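Local coordinates for protein aspartokinase (Synechocystis, PDB 3L76) that probably catalyses the ATP-dependent phosphorylation of L-aspartate to 4-phospho-L-aspartate, and binds lysine and threonine in its regulatory ACT domains, at residues Ala285-Leu288 against Phe289-Ala293; Ser390-Glu393 against Val394-Ser397; His124-Gly128 against Lys129-Val133; Leu69-Thr72 against Gly73-Ser77; Met375-Thr378 against Leu379-Gly383. All blocks are in the same frame, centred on the assembly; numbering follows the deposited sequence. Where two conformers were deposited one is given.

Contacts 1, 2 and 5 belong to the ACT domains, contacts 3 and 4 to the amino acid kinase domain, and the two groups lie far apart: the centres of contacts 1 and 3 are about 59 Å from each other. Contact 1 touches a bound threonine through Ala285, and contact 2 touches a bound lysine through Ser392 and Glu393. Contacts 2 and 5 share one ACT domain and meet directly, Val396 CG2 lying 3.5 Å from Met375 SD, although their centres are about 17 Å apart. In the kinase domain contacts 3 and 4 come within about 6 Å at their nearest atoms without touching; contact 4 also faces the second subunit.

Contact 1 (Ala285-Leu288 against Phe289-Ala293); sequences ASKL and FRDIA. With THR (threonine), chain C.
Leu288 lays its CD1 methyl over one face of the Phe289 ring, a CH-pi contact with CD1 4.2 Å from the ring centroid and 21° off the normal. Ala285 CB approaches the same ring at CE2, 4.3 Å away. The other branch of Leu288, CD2, lies alongside Ile292 CD1 one turn on. A chi1 of -64°, which puts CG of Phe289 across CB from the carbonyl carbon, turns the ring back along the helix toward Ala285. On another side, Lys287 NZ and Asp291 OD2 make a long salt bridge of 3.9 Å, while Ser286 O sits over one face of the Arg290 guanidinium. Backbone i to i+4 bonds, most of them nearly straight, fix these positions, among them Phe289 N to Ala285 O at 3.1 Å. Farther out, Ile314 backs Leu288 and Phe289, and the ring of Phe548 meets that of Phe289. A serine in place of Phe289 would probably leave Leu288 CD1 without its aromatic face and open a gap beside Phe548. At the helix start Ala285 N donates to OXT of the bound threonine (2.8 Å, 164°), and Asn557 and Ile558 also bind this ligand: an ACT-domain effector site, with a helix N-terminus receiving the amino acid's carboxylate.

Contact 2 (Ser390-Glu393 against Val394-Ser397); sequences STSE and VKVS. With LYS (lysine), chain F.
Ser390 and Ser397 face each other as an antiparallel hydrogen-bonded pair in the beta hairpin of an ACT domain, strands 388-391 and 395-401 joined by a short turn. This is the tight part. Ser390 N donates to Ser397 O at 2.9 Å and Ser397 N returns a bond to Ser390 O at 2.7 Å, so the two residues are gripped from both directions. Thr391 and Val396 form the next, non-hydrogen-bonded pair, with Thr391 CG2 set 3.9 Å from Val396 CB. CG2 comes to lie there because OG1 takes the place between the backbone N and the carbonyl carbon (chi1 56°), from which it bonds Ile476 N. Val396, buried, rests on Met375 and Phe376 of helix 371-381.

Between the two segments the turn is held more loosely; its side chains find partners elsewhere. Ser392 N still bonds Lys395 O at 2.8 Å, in the carbonyl plane, but the return link, Lys395 N to Ser392 OG, is weak (3.2 Å, 125°); OG has a stronger partner in Glu204. Glu393 and Lys395, both partly exposed, extend away from the opposing strand. Lys395 runs out to salt bridges with Glu265 and Glu565, which probably offset its charge. Turn carbonyls serve the regulatory ligand: Ser392 O accepts from NZ of the bound lysine, at a modelled length too short to be trusted, and Glu393 O accepts weakly. At the Ser390-Ser397 pair, a water gives a hydrogen to Ser390 O and takes one from Ser397 OG, each at 2.9 Å.

Contact 3 (His124-Gly128 against Lys129-Val133); sequences HLREG and KVVVV
Arg126 curls back over the turn to Lys129 without forming a proper hydrogen bond there: its NH2 comes near Lys129 O, but the angle is poor, and no hydrogen bond joins 124-128 to 129-133. The chain bends at chi2 (83°) and chi3 (-64°), which carries the guanidinium from a side chain that starts out pointing away round to the first strand residues. Val130 CA lies at the edge of the group, 3.4 Å from NH2. The neighbouring approach to Val131 CG1 is too close in the model, and the exact placing of the arginine tip is therefore doubtful. Ser35 and Val37 of strand 35-40 touch the same side chain.

The backbone leads from the weakly bonded helix 121-125 into strand 130-138, a parallel strand between 35-40 and 92-96 in the central sheet of the amino acid kinase fold. Glu127 is the centre of an inverse gamma turn. Gly128 follows with phi 110°, where any side chain would collide with the carbonyl oxygen of Glu127, so glycine is called for.

Beyond the turn Lys129 lies against Leu125, its CB 3.3 Å from Leu125 O and its CD 4.2 Å from Leu125 CD2, before its amino end bends off at chi4. Val131 points toward 124-128, with CG1 4.4 Å from Leu125 CB. Leu125 and Val131 both rest on Ile93 and Leu95 of strand 92-96.

Contact 4 (Leu69-Thr72 against Gly73-Ser77); sequences LLST and GEQVS
Gln75 reaches back one turn to Ser71 along helix 63-87, the part of the amino acid kinase domain that meets the second subunit here, and its CB, CG, CD and NE2 each meet the preceding turn. CB lies 3.6 Å from Thr72 O. CG, trans to the carbonyl carbon (chi1 -75°), is directed toward the N-terminal side and sits 3.6 Å from Ser71 O. From there the chain runs extended, bringing CD to 3.9 Å from Ser71 OG. At the tip NE2 donates to Ser71 OG (2.8 Å, 138°), the hydroxyl being tilted 16° out of the amide plane, and makes a weaker bond to Ser71 O. Across the interface the amides of the two Gln75 residues meet, NE2 bonding OE1 of the second subunit's Gln75, and OE1 is likewise held from outside this helix segment. Replaced by an alanine, Gln75 would probably leave Ser71 OG without its amide donor and the second subunit's Gln75 without its mate.

Ser71 O is shared, since it also accepts Gln75 N at 3.1 Å, in the carbonyl plane, and Glu74 N weakly. Neighbouring hydroxyls turn inward onto the helix too. Thr72 OG1 donates to Leu69 O at 2.8 Å, alongside the bond from Thr72 N, and Ser77 OG donates to Gly73 O at 2.9 Å. With the Thr72 and Ser77 hydroxyls bonded to backbone carbonyls of their own helix, Gln75 pairs both with Ser71 and with the other chain, and the amide's rotation is probably fixed by its partners in both chains.

Contact 5 (Met375-Thr378 against Leu379-Gly383); sequences MFKT and LADVG
Lys377 and Asp381 form a salt bridge one helical turn apart, NZ standing 3.4 Å from OD2. CG of Lys377 is anti to the backbone N (chi1 175°), sending the chain alongside Asp381 OD2, which CG and CE both approach, and a bend at chi4 (62°) brings NZ round to OD2. Both residues are exposed on the outer side of the helix.

Backbone hydrogen bonds run underneath. Leu379 N reaches Met375 O at 3.1 Å, Ala380 N reaches Phe376 O at 2.9 Å and Asp381 N reaches Lys377 O at 2.7 Å. The next, Val382 N to Thr378 O, is weak, as the helix gives out. Among the side chains, Thr378 OG1 hydrogen-bonds Lys374 O, one turn earlier.

Apolar contacts occupy the buried side. Leu379 packs on Ile358 and Ala408. Met375 and Phe376 rest on Cys398, joining helix 371-381 to the strands of its ACT domain, and Met375 also touches Leu412 of helix 405-415.

The helix closes at Gly383, whose phi is positive (78°): its N bonds Ala380 O at 3.0 Å while Val384 N reaches Leu379 O, the pair of bonds that defines a Schellman motif.

Contact 1 (Ala285-Leu288 against Phe289-Ala293)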
loop_
_atom_site.group_PDB
_atom_site.type_symbol
_atom_site.label_atom_id
_atom_site.label_comp_id
_atom_site.label_asym_id
_atom_site.label_seq_id
_atom_site.Cartn_x
_atom_site.Cartn_y
_atom_site.Cartn_z
ATOM N N ALA A 285 46.446 -29.082 20.978
ATOM C CA ALA A 285 46.503 -27.709 20.473
ATOM C C ALA A 285 46.804 -26.761 21.617
ATOM O O ALA A 285 47.609 -25.845 21.471
ATOM C CB ALA A 285 45.210 -27.314 19.762
ATOM N N SER A 286 46.164 -27.001 22.760
ATOM C CA SER A 286 46.430 -26.225 23.961
ATOM C C SER A 286 47.931 -26.063 24.223
ATOM O O SER A 286 48.422 -24.944 24.342
ATOM C CB SER A 286 45.764 -26.868 25.168
ATOM O OG SER A 286 45.928 -26.053 26.311
ATOM N N LYS A 287 48.660 -27.177 24.288
ATOM C CA LYS A 287 50.093 -27.129 24.589
ATOM C C LYS A 287 50.915 -26.405 23.530
ATOM O O LYS A 287 51.748 -25.570 23.859
ATOM C CB LYS A 287 50.692 -28.520 24.841
ATOM C CG LYS A 287 52.192 -28.447 25.107
ATOM C CD LYS A 287 52.718 -29.641 25.872
ATOM C CE LYS A 287 53.920 -29.253 26.741
ATOM N NZ LYS A 287 53.555 -28.326 27.860
ATOM N N LEU A 288 50.690 -26.743 22.266
ATOM C CA LEU A 288 51.353 -26.063 21.157
ATOM C C LEU A 288 51.330 -24.543 21.319
ATOM O O LEU A 288 52.370 -23.883 21.390
ATOM C CB LEU A 288 50.671 -26.414 19.836
ATOM C CG LEU A 288 51.530 -26.538 18.572
ATOM C CD1 LEU A 288 50.668 -26.329 17.313
ATOM C CD2 LEU A 288 52.708 -25.595 18.574
ATOM N N PHE A 289 50.133 -23.982 21.373
ATOM C CA PHE A 289 50.008 -22.544 21.285
ATOM C C PHE A 289 50.342 -21.874 22.607
ATOM O O PHE A 289 50.784 -20.730 22.630
ATOM C CB PHE A 289 48.623 -22.141 20.745
ATOM C CG PHE A 289 48.376 -22.602 19.330
ATOM C CD1 PHE A 289 48.952 -21.933 18.255
ATOM C CD2 PHE A 289 47.590 -23.711 19.073
ATOM C CE1 PHE A 289 48.737 -22.356 16.949
ATOM C CE2 PHE A 289 47.368 -24.146 17.768
ATOM C CZ PHE A 289 47.943 -23.467 16.705
ATOM N N ARG A 290 50.150 -22.590 23.708
ATOM C CA ARG A 290 50.578 -22.061 24.993
ATOM C C ARG A 290 52.077 -21.778 24.956
ATOM O O ARG A 290 52.504 -20.665 25.249
ATOM C CB ARG A 290 50.229 -23.006 26.138
ATOM C CG ARG A 290 48.791 -22.919 26.628
ATOM C CD ARG A 290 48.673 -23.543 28.008
ATOM N NE ARG A 290 49.330 -24.848 28.057
ATOM C CZ ARG A 290 48.704 -26.000 28.278
ATOM N NH1 ARG A 290 47.394 -26.018 28.496
ATOM N NH2 ARG A 290 49.391 -27.134 28.291
ATOM N N ASP A 291 52.874 -22.774 24.571
ATOM C CA ASP A 291 54.321 -22.602 24.536
ATOM C C ASP A 291 54.740 -21.529 23.541
ATOM O O ASP A 291 55.571 -20.682 23.860
ATOM C CB ASP A 291 55.044 -23.920 24.243
ATOM C CG ASP A 291 54.802 -24.975 25.306
ATOM O OD1 ASP A 291 54.369 -24.618 26.421
ATOM O OD2 ASP A 291 55.048 -26.167 25.021
ATOM N N ILE A 292 54.166 -21.549 22.340
ATOM C CA ILE A 292 54.449 -20.500 21.365
ATOM C C ILE A 292 54.195 -19.097 21.928
ATOM O O ILE A 292 54.965 -18.162 21.681
ATOM C CB ILE A 292 53.650 -20.688 20.076
ATOM C CG1 ILE A 292 54.032 -22.004 19.408
ATOM C CG2 ILE A 292 53.873 -19.510 19.117
ATOM C CD1 ILE A 292 53.152 -22.382 18.226
ATOM N N ALA A 293 53.126 -18.953 22.699
ATOM C CA ALA A 293 52.772 -17.646 23.233
ATOM C C ALA A 293 53.747 -17.205 24.315
ATOM O O ALA A 293 53.981 -16.009 24.503
ATOM C CB ALA A 293 51.348 -17.656 23.750
HETATM N N THR C . 42.281 -32.720 18.994
HETATM C CA THR C . 43.457 -31.973 19.460
HETATM C C THR C . 43.134 -31.090 20.661
HETATM O O THR C . 41.970 -31.017 21.092
HETATM C CB THR C . 44.090 -31.130 18.336
HETATM O OG1 THR C . 43.145 -30.153 17.867
HETATM C CG2 THR C . 44.479 -32.034 17.173
HETATM O OXT THR C . 44.040 -30.468 21.229
#

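Contact 2 (Ser390-Glu393 against Val394-Ser397)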
loop_
_atom_site.group_PDB
_atom_site.type_symbol
_atom_site.label_atom_id
_atom_site.label_comp_id
_atom_site.label_asym_id
_atom_site.label_seq_id
_atom_site.Cartn_x
_atom_site.Cartn_y
_atom_site.Cartn_z
ATOM N N SER A 390 40.365 -21.033 5.024
ATOM C CA SER A 390 39.837 -20.746 6.350
ATOM C C SER A 390 38.710 -19.713 6.262
ATOM O O SER A 390 38.896 -18.606 5.725
ATOM C CB SER A 390 40.952 -20.218 7.252
ATOM O OG SER A 390 40.491 -19.993 8.568
ATOM N N THR A 391 37.543 -20.079 6.786
ATOM C CA THR A 391 36.417 -19.161 6.851
ATOM C C THR A 391 36.144 -18.571 8.238
ATOM O O THR A 391 36.355 -19.212 9.272
ATOM C CB THR A 391 35.111 -19.786 6.324
ATOM O OG1 THR A 391 34.822 -20.988 7.049
ATOM C CG2 THR A 391 35.233 -20.085 4.849
ATOM N N SER A 392 35.687 -17.318 8.240
ATOM C CA SER A 392 35.015 -16.753 9.411
ATOM C C SER A 392 33.546 -16.525 9.046
ATOM O O SER A 392 33.031 -17.152 8.123
ATOM C CB SER A 392 35.715 -15.475 9.936
ATOM O OG SER A 392 35.700 -14.414 8.992
ATOM N N GLU A 393 32.865 -15.633 9.751
ATOM C CA GLU A 393 31.487 -15.323 9.383
ATOM C C GLU A 393 31.398 -14.507 8.099
ATOM O O GLU A 393 30.517 -14.725 7.288
ATOM C CB GLU A 393 30.788 -14.566 10.502
ATOM C CG GLU A 393 29.297 -14.531 10.332
ATOM C CD GLU A 393 28.679 -15.894 10.566
ATOM O OE1 GLU A 393 28.256 -16.547 9.589
ATOM O OE2 GLU A 393 28.630 -16.315 11.735
ATOM N N VAL A 394 32.359 -13.608 7.907
ATOM C CA VAL A 394 32.285 -12.633 6.830
ATOM C C VAL A 394 33.540 -12.630 5.953
ATOM O O VAL A 394 33.706 -11.782 5.062
ATOM C CB VAL A 394 31.994 -11.216 7.387
ATOM C CG1 VAL A 394 30.571 -11.133 7.905
ATOM C CG2 VAL A 394 32.975 -10.866 8.494
ATOM N N LYS A 395 34.417 -13.602 6.180
ATOM C CA LYS A 395 35.604 -13.747 5.330
ATOM C C LYS A 395 35.821 -15.171 4.894
ATOM O O LYS A 395 35.695 -16.106 5.694
ATOM C CB LYS A 395 36.884 -13.292 6.069
ATOM C CG LYS A 395 37.081 -11.800 6.100
ATOM C CD LYS A 395 38.424 -11.436 6.664
ATOM C CE LYS A 395 38.509 -9.942 6.908
ATOM N NZ LYS A 395 39.891 -9.530 7.283
ATOM N N VAL A 396 36.178 -15.346 3.636
ATOM C CA VAL A 396 36.868 -16.573 3.242
ATOM C C VAL A 396 38.334 -16.268 2.878
ATOM O O VAL A 396 38.620 -15.460 1.992
ATOM C CB VAL A 396 36.099 -17.404 2.169
ATOM C CG1 VAL A 396 35.218 -16.529 1.340
ATOM C CG2 VAL A 396 37.063 -18.215 1.303
ATOM N N SER A 397 39.252 -16.887 3.622
ATOM C CA SER A 397 40.690 -16.701 3.413
ATOM C C SER A 397 41.316 -17.896 2.706
ATOM O O SER A 397 40.939 -19.045 2.945
ATOM C CB SER A 397 41.423 -16.427 4.722
ATOM O OG SER A 397 40.840 -15.361 5.457
HETATM N N LYS F . 27.536 -18.883 2.933
HETATM C CA LYS F . 28.572 -18.676 1.912
HETATM C C LYS F . 28.469 -19.635 0.734
HETATM O O LYS F . 27.815 -20.698 0.854
HETATM C CB LYS F . 29.974 -18.749 2.541
HETATM C CG LYS F . 30.257 -17.634 3.544
HETATM C CD LYS F . 31.436 -17.943 4.454
HETATM C CE LYS F . 31.006 -18.777 5.645
HETATM N NZ LYS F . 31.247 -18.086 6.947
HETATM O OXT LYS F . 29.043 -19.336 -0.344
HETATM O O HOH W 1 38.883 -16.203 7.361
#

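Contact 3 (His124-Gly128 against Lys129-Val133)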
loop_
_atom_site.group_PDB
_atom_site.type_symbol
_atom_site.label_atom_id
_atom_site.label_comp_id
_atom_site.label_asym_id
_atom_site.label_seq_id
_atom_site.Cartn_x
_atom_site.Cartn_y
_atom_site.Cartn_z
ATOM N N HIS A 124 15.181 20.238 3.293
ATOM C CA HIS A 124 14.231 21.348 3.336
ATOM C C HIS A 124 13.212 21.239 4.479
ATOM O O HIS A 124 13.133 22.117 5.342
ATOM C CB HIS A 124 13.507 21.480 1.993
ATOM C CG HIS A 124 12.255 22.296 2.061
ATOM N ND1 HIS A 124 11.029 21.812 1.659
ATOM C CD2 HIS A 124 12.036 23.558 2.501
ATOM C CE1 HIS A 124 10.108 22.743 1.841
ATOM N NE2 HIS A 124 10.693 23.811 2.354
ATOM N N LEU A 125 12.431 20.165 4.488
ATOM C CA LEU A 125 11.406 19.982 5.522
ATOM C C LEU A 125 12.041 19.886 6.912
ATOM O O LEU A 125 11.349 19.871 7.930
ATOM C CB LEU A 125 10.492 18.778 5.200
ATOM C CG LEU A 125 9.729 19.008 3.876
ATOM C CD1 LEU A 125 9.368 17.741 3.142
ATOM C CD2 LEU A 125 8.494 19.860 4.078
ATOM N N ARG A 126 13.371 19.866 6.933
ATOM C CA ARG A 126 14.145 19.781 8.162
ATOM C C ARG A 126 13.874 20.984 9.055
ATOM O O ARG A 126 14.165 20.959 10.250
ATOM C CB ARG A 126 15.638 19.720 7.829
ATOM C CG ARG A 126 16.503 19.013 8.854
ATOM C CD ARG A 126 16.478 17.501 8.656
ATOM N NE ARG A 126 15.148 16.955 8.880
ATOM C CZ ARG A 126 14.632 16.735 10.082
ATOM N NH1 ARG A 126 15.337 17.016 11.167
ATOM N NH2 ARG A 126 13.414 16.236 10.202
ATOM N N GLU A 127 13.320 22.044 8.473
ATOM C CA GLU A 127 13.077 23.276 9.225
ATOM C C GLU A 127 11.755 23.265 9.980
ATOM O O GLU A 127 10.714 23.680 9.460
ATOM C CB GLU A 127 13.194 24.503 8.328
ATOM C CG GLU A 127 14.642 24.940 8.102
ATOM C CD GLU A 127 15.540 23.804 7.633
ATOM O OE1 GLU A 127 15.779 22.871 8.429
ATOM O OE2 GLU A 127 16.018 23.849 6.477
ATOM N N GLY A 128 11.831 22.774 11.215
ATOM C CA GLY A 128 10.685 22.646 12.091
ATOM C C GLY A 128 10.281 21.198 12.307
ATOM O O GLY A 128 10.075 20.754 13.441
ATOM N N LYS A 129 10.185 20.456 11.208
ATOM C CA LYS A 129 9.519 19.155 11.204
ATOM C C LYS A 129 10.445 17.955 11.447
ATOM O O LYS A 129 11.604 17.947 11.022
ATOM C CB LYS A 129 8.783 18.974 9.874
ATOM C CG LYS A 129 7.701 20.015 9.619
ATOM C CD LYS A 129 7.520 20.281 8.129
ATOM C CE LYS A 129 6.241 21.052 7.854
ATOM N NZ LYS A 129 5.051 20.168 7.970
ATOM N N VAL A 130 9.940 16.937 12.140
ATOM C CA VAL A 130 10.628 15.661 12.095
ATOM C C VAL A 130 10.171 14.960 10.837
ATOM O O VAL A 130 8.972 14.803 10.606
ATOM C CB VAL A 130 10.462 14.752 13.358
ATOM C CG1 VAL A 130 9.964 15.485 14.582
ATOM C CG2 VAL A 130 9.809 13.400 13.063
ATOM N N VAL A 131 11.119 14.587 9.988
ATOM C CA VAL A 131 10.726 13.888 8.785
ATOM C C VAL A 131 10.747 12.383 8.961
ATOM O O VAL A 131 11.747 11.781 9.334
ATOM C CB VAL A 131 11.383 14.413 7.468
ATOM C CG1 VAL A 131 12.318 15.603 7.675
ATOM C CG2 VAL A 131 11.853 13.314 6.545
ATOM N N VAL A 132 9.583 11.802 8.736
ATOM C CA VAL A 132 9.368 10.390 8.917
ATOM C C VAL A 132 9.263 9.806 7.529
ATOM O O VAL A 132 8.430 10.244 6.733
ATOM C CB VAL A 132 8.073 10.159 9.668
ATOM C CG1 VAL A 132 7.760 8.674 9.767
ATOM C CG2 VAL A 132 8.150 10.825 11.041
ATOM N N VAL A 133 10.123 8.834 7.223
ATOM C CA VAL A 133 10.220 8.369 5.846
ATOM C C VAL A 133 9.938 6.903 5.641
ATOM O O VAL A 133 10.063 6.088 6.551
ATOM C CB VAL A 133 11.561 8.738 5.099
ATOM C CG1 VAL A 133 12.174 10.061 5.515
ATOM C CG2 VAL A 133 12.520 7.579 4.971
#

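Contact 4 (Leu69-Thr72 against Gly73-Ser77)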
loop_
_atom_site.group_PDB
_atom_site.type_symbol
_atom_site.label_atom_id
_atom_site.label_comp_id
_atom_site.label_asym_id
_atom_site.label_seq_id
_atom_site.Cartn_x
_atom_site.Cartn_y
_atom_site.Cartn_z
ATOM N N LEU A 69 3.845 -4.641 -2.487
ATOM C CA LEU A 69 3.024 -5.207 -1.428
ATOM C C LEU A 69 3.618 -4.920 -0.051
ATOM O O LEU A 69 2.966 -4.342 0.822
ATOM C CB LEU A 69 2.881 -6.710 -1.638
ATOM C CG LEU A 69 1.719 -7.402 -0.939
ATOM C CD1 LEU A 69 1.754 -8.870 -1.282
ATOM C CD2 LEU A 69 1.804 -7.208 0.558
ATOM N N LEU A 70 4.869 -5.318 0.129
ATOM C CA LEU A 70 5.547 -5.186 1.416
ATOM C C LEU A 70 5.753 -3.719 1.798
ATOM O O LEU A 70 5.833 -3.376 2.979
ATOM C CB LEU A 70 6.877 -5.965 1.411
ATOM C CG LEU A 70 6.797 -7.462 1.759
ATOM C CD1 LEU A 70 6.103 -8.305 0.679
ATOM C CD2 LEU A 70 8.188 -8.019 2.056
ATOM N N SER A 71 5.826 -2.859 0.791
ATOM C CA SER A 71 5.966 -1.422 1.011
ATOM C C SER A 71 4.762 -0.790 1.702
ATOM O O SER A 71 4.897 0.256 2.336
ATOM C CB SER A 71 6.204 -0.701 -0.316
ATOM O OG SER A 71 5.668 0.608 -0.269
ATOM N N THR A 72 3.589 -1.410 1.576
ATOM C CA THR A 72 2.364 -0.791 2.087
ATOM C C THR A 72 2.298 -0.748 3.612
ATOM O O THR A 72 1.724 0.189 4.185
ATOM C CB THR A 72 1.096 -1.474 1.557
ATOM O OG1 THR A 72 1.009 -2.796 2.098
ATOM C CG2 THR A 72 1.096 -1.521 0.025
ATOM N N GLY A 73 2.885 -1.754 4.260
ATOM C CA GLY A 73 2.915 -1.805 5.714
ATOM C C GLY A 73 3.740 -0.677 6.302
ATOM O O GLY A 73 3.443 -0.156 7.380
ATOM N N GLU A 74 4.784 -0.304 5.572
ATOM C CA GLU A 74 5.669 0.781 5.952
ATOM C C GLU A 74 4.959 2.110 5.766
ATOM O O GLU A 74 5.099 3.026 6.582
ATOM C CB GLU A 74 6.928 0.745 5.087
ATOM C CG GLU A 74 7.454 -0.658 4.840
ATOM C CD GLU A 74 8.930 -0.770 5.152
ATOM O OE1 GLU A 74 9.722 0.011 4.574
ATOM O OE2 GLU A 74 9.295 -1.634 5.981
ATOM N N GLN A 75 4.188 2.215 4.693
ATOM C CA GLN A 75 3.436 3.438 4.453
ATOM C C GLN A 75 2.418 3.715 5.543
ATOM O O GLN A 75 2.284 4.867 5.954
ATOM C CB GLN A 75 2.746 3.422 3.098
ATOM C CG GLN A 75 3.664 3.643 1.937
ATOM C CD GLN A 75 2.982 3.329 0.632
ATOM O OE1 GLN A 75 2.080 4.058 0.204
ATOM N NE2 GLN A 75 3.392 2.230 -0.006
ATOM N N VAL A 76 1.693 2.692 6.009
ATOM C CA VAL A 76 0.651 2.978 7.006
ATOM C C VAL A 76 1.304 3.429 8.301
ATOM O O VAL A 76 0.811 4.322 8.985
ATOM C CB VAL A 76 -0.404 1.827 7.253
ATOM C CG1 VAL A 76 -0.462 0.834 6.107
ATOM C CG2 VAL A 76 -0.204 1.139 8.608
ATOM N N SER A 77 2.451 2.839 8.599
ATOM C CA SER A 77 3.182 3.145 9.826
ATOM C C SER A 77 3.679 4.599 9.934
ATOM O O SER A 77 3.526 5.235 10.978
ATOM C CB SER A 77 4.350 2.162 9.997
ATOM O OG SER A 77 3.889 0.818 10.035
#

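Contact 5 (Met375-Thr378 against Leu379-Gly383)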
loop_
_atom_site.group_PDB
_atom_site.type_symbol
_atom_site.label_atom_id
_atom_site.label_comp_id
_atom_site.label_asym_id
_atom_site.label_seq_id
_atom_site.Cartn_x
_atom_site.Cartn_y
_atom_site.Cartn_z
ATOM N N MET A 375 34.619 -17.272 -5.564
ATOM C CA MET A 375 36.020 -17.010 -5.256
ATOM C C MET A 375 36.927 -18.083 -5.858
ATOM O O MET A 375 37.854 -17.779 -6.612
ATOM C CB MET A 375 36.248 -16.938 -3.758
ATOM C CG MET A 375 37.661 -16.530 -3.405
ATOM S SD MET A 375 37.976 -16.653 -1.643
ATOM C CE MET A 375 39.577 -15.873 -1.587
ATOM N N PHE A 376 36.641 -19.338 -5.533
ATOM C CA PHE A 376 37.424 -20.482 -6.033
ATOM C C PHE A 376 37.469 -20.573 -7.553
ATOM O O PHE A 376 38.515 -20.864 -8.128
ATOM C CB PHE A 376 36.908 -21.805 -5.438
ATOM C CG PHE A 376 36.799 -21.795 -3.920
ATOM C CD1 PHE A 376 37.558 -20.907 -3.149
ATOM C CD2 PHE A 376 35.938 -22.664 -3.268
ATOM C CE1 PHE A 376 37.461 -20.900 -1.754
ATOM C CE2 PHE A 376 35.824 -22.670 -1.873
ATOM C CZ PHE A 376 36.580 -21.797 -1.112
ATOM N N LYS A 377 36.342 -20.313 -8.211
ATOM C CA LYS A 377 36.299 -20.325 -9.676
ATOM C C LYS A 377 37.182 -19.222 -10.267
ATOM O O LYS A 377 37.942 -19.458 -11.203
ATOM C CB LYS A 377 34.862 -20.168 -10.179
ATOM C CG LYS A 377 34.734 -20.052 -11.697
ATOM C CD LYS A 377 33.381 -19.449 -12.113
ATOM C CE LYS A 377 33.332 -19.103 -13.606
ATOM N NZ LYS A 377 33.503 -20.300 -14.481
ATOM N N THR A 378 37.083 -18.017 -9.711
ATOM C CA THR A 378 37.884 -16.891 -10.170
ATOM C C THR A 378 39.371 -17.208 -10.141
ATOM O O THR A 378 40.075 -16.947 -11.109
ATOM C CB THR A 378 37.619 -15.638 -9.333
ATOM O OG1 THR A 378 36.218 -15.374 -9.320
ATOM C CG2 THR A 378 38.336 -14.445 -9.927
ATOM N N LEU A 379 39.844 -17.755 -9.025
ATOM C CA LEU A 379 41.238 -18.182 -8.903
ATOM C C LEU A 379 41.572 -19.314 -9.870
ATOM O O LEU A 379 42.601 -19.291 -10.556
ATOM C CB LEU A 379 41.557 -18.598 -7.467
ATOM C CG LEU A 379 41.381 -17.471 -6.440
ATOM C CD1 LEU A 379 41.690 -17.945 -5.062
ATOM C CD2 LEU A 379 42.244 -16.288 -6.784
ATOM N N ALA A 380 40.695 -20.305 -9.933
ATOM C CA ALA A 380 40.899 -21.410 -10.873
ATOM C C ALA A 380 40.979 -20.922 -12.310
ATOM O O ALA A 380 41.813 -21.385 -13.082
ATOM C CB ALA A 380 39.811 -22.452 -10.735
ATOM N N ASP A 381 40.107 -19.990 -12.677
ATOM C CA ASP A 381 40.065 -19.526 -14.062
ATOM C C ASP A 381 41.341 -18.793 -14.414
ATOM O O ASP A 381 41.712 -18.710 -15.581
ATOM C CB ASP A 381 38.856 -18.633 -14.322
ATOM C CG ASP A 381 37.559 -19.405 -14.347
ATOM O OD1 ASP A 381 37.592 -20.609 -14.679
ATOM O OD2 ASP A 381 36.514 -18.802 -14.032
ATOM N N VAL A 382 42.033 -18.278 -13.404
ATOM C CA VAL A 382 43.266 -17.557 -13.672
ATOM C C VAL A 382 44.505 -18.423 -13.336
ATOM O O VAL A 382 45.643 -17.948 -13.278
ATOM C CB VAL A 382 43.241 -16.142 -13.005
ATOM C CG1 VAL A 382 43.765 -16.177 -11.589
ATOM C CG2 VAL A 382 43.989 -15.135 -13.850
ATOM N N GLY A 383 44.257 -19.717 -13.146
ATOM C CA GLY A 383 45.303 -20.695 -12.962
ATOM C C GLY A 383 45.972 -20.778 -11.593
ATOM O O GLY A 383 47.005 -21.411 -11.467
#